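Side-chain contacts in arginine 3rd transport system periplasmic binding protein (Legionella pneumophila subsp. pneumophila str. Philadelphia 1, PDB 3KZG), which probably binds arginine in the periplasm and hands it to an ABC transporter: residues A[196-199]-A[200-203]; A[73-76]-A[77-80]; A[50-53]-A[54-58]. One frame throughout, in Å; residues are numbered along the deposited sequence.

Contact 1 of 3, residues A[196-199]-A[200-203]; sequences MANP and DQFV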
HETATM    1  N   MSE A 196      13.559   2.953 -27.818  1.00 18.83           N
HETATM    2  CA  MSE A 196      13.753   3.785 -29.000  1.00 19.21           C
HETATM    3  C   MSE A 196      13.250   3.153 -30.294  1.00 19.18           C
HETATM    4  O   MSE A 196      13.264   1.935 -30.458  1.00 17.45           O
HETATM    5  CB  MSE A 196      15.239   4.111 -29.115  1.00 23.99           C
HETATM    6  CG  MSE A 196      15.603   5.259 -30.026  1.00 28.68           C
HETATM    7 SE   MSE A 196      17.495   5.606 -29.840  1.00 39.79          SE
HETATM    8  CE  MSE A 196      18.156   3.982 -30.716  1.00 32.34           C
ATOM      9  N   ALA A 197      12.789   3.994 -31.210  1.00 19.48           N
ATOM     10  CA  ALA A 197      12.281   3.502 -32.478  1.00 20.21           C
ATOM     11  C   ALA A 197      12.418   4.565 -33.553  1.00 20.48           C
ATOM     12  O   ALA A 197      12.784   5.708 -33.264  1.00 21.73           O
ATOM     13  CB  ALA A 197      10.823   3.087 -32.325  1.00 18.87           C
ATOM     14  N   ASN A 198      12.152   4.182 -34.799  1.00 21.23           N
ATOM     15  CA  ASN A 198      12.226   5.124 -35.907  1.00 22.10           C
ATOM     16  C   ASN A 198      10.960   5.986 -35.857  1.00 22.50           C
ATOM     17  O   ASN A 198       9.910   5.528 -35.413  1.00 23.83           O
ATOM     18  CB  ASN A 198      12.328   4.368 -37.240  1.00 21.79           C
ATOM     19  CG  ASN A 198      13.668   3.660 -37.407  1.00 21.06           C
ATOM     20  OD1 ASN A 198      13.727   2.440 -37.577  1.00 23.46           O
ATOM     21  ND2 ASN A 198      14.750   4.428 -37.354  1.00 19.98           N
ATOM     22  N   PRO A 199      11.047   7.248 -36.303  1.00 23.99           N
ATOM     23  CA  PRO A 199       9.903   8.167 -36.294  1.00 24.61           C
ATOM     24  C   PRO A 199       8.577   7.637 -36.841  1.00 25.69           C
ATOM     25  O   PRO A 199       7.507   8.005 -36.342  1.00 25.71           O
ATOM     26  CB  PRO A 199      10.420   9.362 -37.091  1.00 25.24           C
ATOM     27  CG  PRO A 199      11.870   9.384 -36.733  1.00 24.76           C
ATOM     28  CD  PRO A 199      12.242   7.915 -36.848  1.00 24.20           C
ATOM     29  N   ASP A 200       8.633   6.782 -37.855  1.00 24.09           N
ATOM     30  CA  ASP A 200       7.404   6.259 -38.440  1.00 24.35           C
ATOM     31  C   ASP A 200       6.767   5.114 -37.665  1.00 23.24           C
ATOM     32  O   ASP A 200       5.792   4.519 -38.125  1.00 23.95           O
ATOM     33  CB  ASP A 200       7.641   5.816 -39.889  1.00 25.86           C
ATOM     34  CG  ASP A 200       8.722   4.762 -40.013  1.00 27.75           C
ATOM     35  OD1 ASP A 200       8.959   4.015 -39.041  1.00 28.04           O
ATOM     36  OD2 ASP A 200       9.326   4.667 -41.101  1.00 30.90           O
ATOM     37  N   GLN A 201       7.298   4.808 -36.488  1.00 22.00           N
ATOM     38  CA  GLN A 201       6.752   3.718 -35.692  1.00 19.79           C
ATOM     39  C   GLN A 201       5.943   4.247 -34.507  1.00 20.37           C
ATOM     40  O   GLN A 201       5.802   3.569 -33.490  1.00 17.51           O
ATOM     41  CB  GLN A 201       7.882   2.815 -35.191  1.00 19.91           C
ATOM     42  CG  GLN A 201       8.789   2.266 -36.299  1.00 19.53           C
ATOM     43  CD  GLN A 201       9.773   1.234 -35.783  1.00 18.21           C
ATOM     44  OE1 GLN A 201       9.393   0.106 -35.454  1.00 19.10           O
ATOM     45  NE2 GLN A 201      11.040   1.621 -35.688  1.00 14.93           N
ATOM     46  N   PHE A 202       5.402   5.451 -34.656  1.00 19.15           N
ATOM     47  CA  PHE A 202       4.617   6.071 -33.599  1.00 20.69           C
ATOM     48  C   PHE A 202       3.411   5.247 -33.151  1.00 21.03           C
ATOM     49  O   PHE A 202       3.000   5.330 -31.992  1.00 21.20           O
ATOM     50  CB  PHE A 202       4.182   7.484 -34.019  1.00 22.84           C
ATOM     51  CG  PHE A 202       3.369   7.528 -35.284  1.00 25.98           C
ATOM     52  CD1 PHE A 202       2.007   7.230 -35.266  1.00 25.91           C
ATOM     53  CD2 PHE A 202       3.961   7.882 -36.492  1.00 25.72           C
ATOM     54  CE1 PHE A 202       1.248   7.289 -36.434  1.00 27.70           C
ATOM     55  CE2 PHE A 202       3.211   7.942 -37.666  1.00 27.91           C
ATOM     56  CZ  PHE A 202       1.853   7.646 -37.637  1.00 26.67           C
ATOM     57  N   VAL A 203       2.844   4.437 -34.042  1.00 20.67           N
ATOM     58  CA  VAL A 203       1.701   3.632 -33.640  1.00 19.90           C
ATOM     59  C   VAL A 203       2.150   2.581 -32.626  1.00 21.33           C
ATOM     60  O   VAL A 203       1.490   2.371 -31.605  1.00 19.04           O
ATOM     61  CB  VAL A 203       1.035   2.927 -34.840  1.00 22.24           C
ATOM     62  CG1 VAL A 203      -0.016   1.942 -34.343  1.00 21.07           C
ATOM     63  CG2 VAL A 203       0.387   3.961 -35.761  1.00 21.98           C
TER

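Contact 2 of 3, residues A[73-76]-A[77-80]; sequences ITDE and RKKH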
ATOM      1  N   ILE A  73      16.987   9.326 -23.194  1.00 18.80           N
ATOM      2  CA  ILE A  73      16.288  10.275 -24.046  1.00 18.75           C
ATOM      3  C   ILE A  73      17.038  11.597 -24.013  1.00 18.85           C
ATOM      4  O   ILE A  73      17.174  12.214 -22.953  1.00 18.73           O
ATOM      5  CB  ILE A  73      14.854  10.557 -23.542  1.00 18.39           C
ATOM      6  CG1 ILE A  73      14.034   9.275 -23.517  1.00 16.85           C
ATOM      7  CG2 ILE A  73      14.181  11.596 -24.443  1.00 19.91           C
ATOM      8  CD1 ILE A  73      12.618   9.501 -23.049  1.00 16.71           C
ATOM      9  N   THR A  74      17.524  12.029 -25.172  1.00 18.33           N
ATOM     10  CA  THR A  74      18.239  13.299 -25.276  1.00 20.26           C
ATOM     11  C   THR A  74      17.734  14.016 -26.516  1.00 21.39           C
ATOM     12  O   THR A  74      17.236  13.381 -27.444  1.00 21.94           O
ATOM     13  CB  THR A  74      19.766  13.107 -25.439  1.00 19.87           C
ATOM     14  OG1 THR A  74      20.038  12.512 -26.713  1.00 19.41           O
ATOM     15  CG2 THR A  74      20.320  12.215 -24.338  1.00 21.03           C
ATOM     16  N   ASP A  75      17.867  15.334 -26.538  1.00 24.91           N
ATOM     17  CA  ASP A  75      17.420  16.098 -27.695  1.00 28.79           C
ATOM     18  C   ASP A  75      18.167  15.694 -28.966  1.00 29.19           C
ATOM     19  O   ASP A  75      17.575  15.616 -30.040  1.00 29.51           O
ATOM     20  CB  ASP A  75      17.587  17.597 -27.437  1.00 30.17           C
ATOM     21  CG  ASP A  75      16.540  18.138 -26.484  1.00 32.90           C
ATOM     22  OD1 ASP A  75      15.341  17.863 -26.708  1.00 35.82           O
ATOM     23  OD2 ASP A  75      16.909  18.841 -25.521  1.00 33.35           O
ATOM     24  N   GLU A  76      19.461  15.423 -28.842  1.00 30.99           N
ATOM     25  CA  GLU A  76      20.260  15.028 -29.994  1.00 32.53           C
ATOM     26  C   GLU A  76      19.720  13.767 -30.661  1.00 31.36           C
ATOM     27  O   GLU A  76      19.658  13.684 -31.886  1.00 30.58           O
ATOM     28  CB  GLU A  76      21.714  14.811 -29.584  1.00 36.38           C
ATOM     29  CG  GLU A  76      22.430  16.089 -29.184  1.00 43.63           C
ATOM     30  CD  GLU A  76      23.900  15.868 -28.870  1.00 47.20           C
ATOM     31  OE1 GLU A  76      24.199  15.097 -27.931  1.00 49.79           O
ATOM     32  OE2 GLU A  76      24.751  16.466 -29.564  1.00 49.05           O
ATOM     33  N   ARG A  77      19.327  12.790 -29.855  1.00 29.61           N
ATOM     34  CA  ARG A  77      18.798  11.543 -30.389  1.00 29.08           C
ATOM     35  C   ARG A  77      17.371  11.686 -30.920  1.00 28.53           C
ATOM     36  O   ARG A  77      16.979  10.990 -31.858  1.00 27.88           O
ATOM     37  CB  ARG A  77      18.850  10.451 -29.317  1.00 29.81           C
ATOM     38  CG  ARG A  77      20.264  10.079 -28.878  1.00 31.97           C
ATOM     39  CD  ARG A  77      21.092   9.599 -30.062  1.00 32.57           C
ATOM     40  NE  ARG A  77      22.410   9.113 -29.670  1.00 34.09           N
ATOM     41  CZ  ARG A  77      23.277   8.559 -30.511  1.00 34.55           C
ATOM     42  NH1 ARG A  77      22.965   8.426 -31.792  1.00 34.67           N
ATOM     43  NH2 ARG A  77      24.448   8.121 -30.071  1.00 33.86           N
ATOM     44  N   LYS A  78      16.593  12.590 -30.335  1.00 28.91           N
ATOM     45  CA  LYS A  78      15.219  12.774 -30.782  1.00 31.07           C
ATOM     46  C   LYS A  78      15.125  13.379 -32.179  1.00 31.82           C
ATOM     47  O   LYS A  78      14.036  13.512 -32.734  1.00 30.66           O
ATOM     48  CB  LYS A  78      14.436  13.625 -29.776  1.00 31.59           C
ATOM     49  CG  LYS A  78      14.148  12.887 -28.475  1.00 33.96           C
ATOM     50  CD  LYS A  78      13.074  13.565 -27.629  1.00 35.86           C
ATOM     51  CE  LYS A  78      13.549  14.874 -27.027  1.00 37.50           C
ATOM     52  NZ  LYS A  78      12.547  15.402 -26.052  1.00 37.68           N
ATOM     53  N   LYS A  79      16.272  13.726 -32.754  1.00 34.34           N
ATOM     54  CA  LYS A  79      16.307  14.301 -34.095  1.00 35.97           C
ATOM     55  C   LYS A  79      16.251  13.219 -35.167  1.00 35.57           C
ATOM     56  O   LYS A  79      15.980  13.504 -36.332  1.00 36.03           O
ATOM     57  CB  LYS A  79      17.574  15.145 -34.271  1.00 37.68           C
ATOM     58  CG  LYS A  79      17.668  16.293 -33.280  1.00 39.76           C
ATOM     59  CD  LYS A  79      18.908  17.140 -33.501  1.00 41.43           C
ATOM     60  CE  LYS A  79      18.953  18.285 -32.505  1.00 42.36           C
ATOM     61  NZ  LYS A  79      20.150  19.142 -32.688  1.00 43.85           N
ATOM     62  N   HIS A  80      16.493  11.974 -34.771  1.00 35.42           N
ATOM     63  CA  HIS A  80      16.469  10.860 -35.712  1.00 35.63           C
ATOM     64  C   HIS A  80      15.634   9.699 -35.206  1.00 33.02           C
ATOM     65  O   HIS A  80      15.317   8.780 -35.959  1.00 33.85           O
ATOM     66  CB  HIS A  80      17.896  10.383 -35.985  1.00 39.84           C
ATOM     67  CG  HIS A  80      18.743  11.402 -36.676  1.00 44.70           C
ATOM     68  ND1 HIS A  80      18.638  11.662 -38.026  1.00 46.71           N
ATOM     69  CD2 HIS A  80      19.662  12.273 -36.196  1.00 46.78           C
ATOM     70  CE1 HIS A  80      19.455  12.651 -38.346  1.00 48.23           C
ATOM     71  NE2 HIS A  80      20.087  13.040 -37.253  1.00 48.01           N
TER

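Contact 3 of 3, residues A[50-53]-A[54-58]; sequences YIFD and DLFPA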
ATOM      1  N   TYR A  50      23.899  -6.149 -30.172  1.00 27.85           N
ATOM      2  CA  TYR A  50      24.874  -5.431 -30.977  1.00 28.60           C
ATOM      3  C   TYR A  50      25.777  -4.716 -30.002  1.00 27.54           C
ATOM      4  O   TYR A  50      25.453  -4.610 -28.824  1.00 28.49           O
ATOM      5  CB  TYR A  50      24.197  -4.355 -31.827  1.00 30.26           C
ATOM      6  CG  TYR A  50      23.219  -4.859 -32.852  1.00 33.03           C
ATOM      7  CD1 TYR A  50      23.589  -4.986 -34.189  1.00 33.10           C
ATOM      8  CD2 TYR A  50      21.914  -5.191 -32.492  1.00 32.67           C
ATOM      9  CE1 TYR A  50      22.684  -5.427 -35.143  1.00 34.25           C
ATOM     10  CE2 TYR A  50      21.002  -5.636 -33.440  1.00 34.27           C
ATOM     11  CZ  TYR A  50      21.395  -5.751 -34.763  1.00 34.67           C
ATOM     12  OH  TYR A  50      20.502  -6.192 -35.707  1.00 36.29           O
ATOM     13  N   ILE A  51      26.912  -4.233 -30.485  1.00 27.03           N
ATOM     14  CA  ILE A  51      27.790  -3.457 -29.637  1.00 26.75           C
ATOM     15  C   ILE A  51      26.991  -2.156 -29.528  1.00 26.00           C
ATOM     16  O   ILE A  51      26.497  -1.650 -30.535  1.00 25.03           O
ATOM     17  CB  ILE A  51      29.141  -3.196 -30.322  1.00 27.52           C
ATOM     18  CG1 ILE A  51      29.918  -4.507 -30.443  1.00 28.56           C
ATOM     19  CG2 ILE A  51      29.943  -2.174 -29.534  1.00 26.25           C
ATOM     20  CD1 ILE A  51      31.274  -4.348 -31.088  1.00 29.35           C
ATOM     21  N   PHE A  52      26.853  -1.632 -28.314  1.00 24.60           N
ATOM     22  CA  PHE A  52      26.076  -0.415 -28.069  1.00 23.84           C
ATOM     23  C   PHE A  52      26.004   0.603 -29.217  1.00 25.08           C
ATOM     24  O   PHE A  52      24.915   0.931 -29.696  1.00 23.86           O
ATOM     25  CB  PHE A  52      26.583   0.297 -26.808  1.00 22.48           C
ATOM     26  CG  PHE A  52      25.716   1.453 -26.380  1.00 21.18           C
ATOM     27  CD1 PHE A  52      24.479   1.227 -25.778  1.00 22.55           C
ATOM     28  CD2 PHE A  52      26.112   2.764 -26.621  1.00 21.61           C
ATOM     29  CE1 PHE A  52      23.644   2.290 -25.428  1.00 21.04           C
ATOM     30  CE2 PHE A  52      25.287   3.838 -26.279  1.00 22.05           C
ATOM     31  CZ  PHE A  52      24.047   3.599 -25.680  1.00 23.18           C
ATOM     32  N   ASP A  53      27.157   1.106 -29.651  1.00 25.57           N
ATOM     33  CA  ASP A  53      27.195   2.106 -30.716  1.00 27.76           C
ATOM     34  C   ASP A  53      26.567   1.674 -32.048  1.00 27.06           C
ATOM     35  O   ASP A  53      26.134   2.519 -32.829  1.00 26.35           O
ATOM     36  CB  ASP A  53      28.636   2.552 -30.964  1.00 31.99           C
ATOM     37  CG  ASP A  53      28.711   3.898 -31.653  1.00 35.39           C
ATOM     38  OD1 ASP A  53      29.767   4.215 -32.238  1.00 37.62           O
ATOM     39  OD2 ASP A  53      27.707   4.642 -31.595  1.00 37.21           O
ATOM     40  N   ASP A  54      26.518   0.371 -32.313  1.00 25.16           N
ATOM     41  CA  ASP A  54      25.937  -0.105 -33.563  1.00 26.17           C
ATOM     42  C   ASP A  54      24.410  -0.156 -33.534  1.00 25.95           C
ATOM     43  O   ASP A  54      23.773  -0.332 -34.575  1.00 26.51           O
ATOM     44  CB  ASP A  54      26.472  -1.497 -33.926  1.00 25.67           C
ATOM     45  CG  ASP A  54      27.933  -1.476 -34.361  1.00 27.29           C
ATOM     46  OD1 ASP A  54      28.405  -0.430 -34.858  1.00 27.55           O
ATOM     47  OD2 ASP A  54      28.604  -2.520 -34.220  1.00 28.33           O
ATOM     48  N   LEU A  55      23.826   0.003 -32.349  1.00 24.59           N
ATOM     49  CA  LEU A  55      22.375  -0.047 -32.198  1.00 23.49           C
ATOM     50  C   LEU A  55      21.652   1.011 -33.021  1.00 23.79           C
ATOM     51  O   LEU A  55      20.590   0.750 -33.588  1.00 22.45           O
ATOM     52  CB  LEU A  55      21.989   0.100 -30.719  1.00 23.19           C
ATOM     53  CG  LEU A  55      22.240  -1.115 -29.820  1.00 22.29           C
ATOM     54  CD1 LEU A  55      21.962  -0.748 -28.369  1.00 20.87           C
ATOM     55  CD2 LEU A  55      21.350  -2.279 -30.272  1.00 19.56           C
ATOM     56  N   PHE A  56      22.233   2.204 -33.078  1.00 24.95           N
ATOM     57  CA  PHE A  56      21.649   3.311 -33.818  1.00 27.02           C
ATOM     58  C   PHE A  56      21.479   2.997 -35.312  1.00 28.75           C
ATOM     59  O   PHE A  56      20.382   3.134 -35.859  1.00 28.10           O
ATOM     60  CB  PHE A  56      22.499   4.561 -33.602  1.00 26.63           C
ATOM     61  CG  PHE A  56      22.670   4.922 -32.146  1.00 28.85           C
ATOM     62  CD1 PHE A  56      21.608   5.445 -31.418  1.00 28.16           C
ATOM     63  CD2 PHE A  56      23.878   4.687 -31.490  1.00 27.50           C
ATOM     64  CE1 PHE A  56      21.738   5.727 -30.059  1.00 27.28           C
ATOM     65  CE2 PHE A  56      24.019   4.965 -30.130  1.00 27.69           C
ATOM     66  CZ  PHE A  56      22.947   5.484 -29.415  1.00 27.95           C
ATOM     67  N   PRO A  57      22.559   2.571 -35.992  1.00 30.21           N
ATOM     68  CA  PRO A  57      22.392   2.266 -37.415  1.00 30.41           C
ATOM     69  C   PRO A  57      21.503   1.040 -37.633  1.00 29.85           C
ATOM     70  O   PRO A  57      20.737   0.987 -38.595  1.00 29.83           O
ATOM     71  CB  PRO A  57      23.828   2.059 -37.891  1.00 31.42           C
ATOM     72  CG  PRO A  57      24.505   1.510 -36.668  1.00 32.54           C
ATOM     73  CD  PRO A  57      23.965   2.412 -35.584  1.00 30.83           C
ATOM     74  N   ALA A  58      21.598   0.070 -36.728  1.00 28.16           N
ATOM     75  CA  ALA A  58      20.798  -1.148 -36.812  1.00 27.81           C
ATOM     76  C   ALA A  58      19.303  -0.827 -36.808  1.00 27.79           C
ATOM     77  O   ALA A  58      18.521  -1.443 -37.535  1.00 27.87           O
ATOM     78  CB  ALA A  58      21.131  -2.076 -35.648  1.00 26.45           C
TER

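Contact 1 of 3, residues A[196-199]-A[200-203]
Ala197, one of the two residues of a short strand, turns its CB toward the residues that follow, and the side chain of Gln201 folds back to meet it: CB of Ala197 lies 4.1 Å from CD of Gln201, and also 4.1 Å from its CB. Asn198 does more of the work. Its carbonyl O accepts a hydrogen bond from the backbone N of Gln201 at 2.9 Å, with an N-H...O angle of 154°. The same oxygen is lined by aliphatic carbon of Gln201, whose CG is 3.6 Å away. With CG beside its own backbone N (chi1 -55°) and the chain extended beyond it, Gln201 runs back past the Asn198 side chain, and the two amide planes end only 29° apart. CB of Asn198 also has OD1 of Asp200 at 3.8 Å; the other oxygen of this carboxylate, OD2, makes a salt bridge with Arg62. Pro199 occupies the corner. Its ring restricts the backbone there, and its carbonyl O sits 3.6 Å from CD2 of Phe202, in the plane of that ring at its edge. Leu59 of helix 55-60 packs against both Asn198 and Gln201. Backbone angles at Pro199 and Asp200 together with the bond from Gln201 to Asn198 define a type I beta turn, with proline in its second position. It carries the chain from strand 196-197 to helix 202-217, where Gln201 holds the N-cap position.

Contact 2 of 3, residues A[73-76]-A[77-80]
Thr74 O accepts a hydrogen bond from the backbone N of Lys78 at 3.1 Å, closing a single helix-like turn that a weak bond from Lys79 N to Glu76 O carries on. The Thr74 side chain adds a second tie: OG1 accepts a hydrogen bond from the backbone N of Arg77 at 3.2 Å with an N-H...O angle of 159°, and the two bonds accepted by one threonine make an ST motif. OG1 can face that N-H because it stands between the backbone N and carbonyl carbon of its own residue (chi1 68°). Arg77 runs alongside Thr74, its CG 3.3 Å from OG1. Lys78 has its CG 3.3 Å from Thr74 O and its CD 3.9 Å from Ile73 CG2; a bend at chi3 (-70°) then turns CE and NZ toward Asp75, where NZ forms a long salt bridge of 3.8 Å with OD1, besides a weak, long ion pair with Glu191. CG of Lys79 lies 3.3 Å beyond Asp75 O. This surface turn lies between strands 66-67 and 82-83. Phe83 of strand 82-83 touches Ile73, Arg77 and Lys78, while Arg77 reaches Gly118 O through NH2 and has a cation-pi contact with Phe56 of helix 55-60.

Contact 3 of 3, residues A[50-53]-A[54-58]
Tyr50 and Ala58 meet in a CH-pi contact, the methyl CB lying over one ring face, 3.9 Å from the centroid and 19° off its normal. A second aromatic contact points the edge of Phe56 at the face of Phe52 in an offset edge-to-face pair, planes at 88°, centroids 5.8 Å apart. Apolar contact is shared out by Leu55, whose two methyls part between the aromatics, CD2 lying 3.7 Å from Tyr50 CD2 and CD1 4.1 Å from Phe52 CD1. Phe52 holds its CG anti to the backbone N (chi1 -172°), carrying its ring toward Phe56. Two backbone hydrogen bonds turn the chain: Asp54 N to Ile51 O at 2.7 Å, then Leu55 N to Phe52 O at 3.0 Å. Oxygen also meets ring carbon: Asp53 O lies at the edge of the Phe56 ring, 3.4 Å from CD2, and the Asp53 side chain crosses Phe56 at about a right angle, OD2 3.8 Å from CD2. Thus aromatic and aliphatic groups join the end of strand 44-50 and the loop after it to helix 55-60, while the carboxylates of Asp53 and Asp54, near the N-terminal end of that helix, would probably be stabilised by its dipole.

In the fold
Helix 55-60, which contact 3 leads into, touches the other two through Phe56, whose CD1 meets Met196 of contact 1 and whose CZ meets Arg77 of contact 2. Contacts 1 and 2 also meet directly, Pro199 CD against His80 O, beside the two-stranded sheet that pairs 82-83 with 196-197. Contact 2 is the surface member, rich in charge and held by a threonine and one long salt bridge; its Asp75 packs on Lys206 of a second subunit. Contacts 1 and 3 are partly buried and both lead from strand into helix, yet contact 3 relies on aromatic rings and contact 1 on a proline turn with amide side chains.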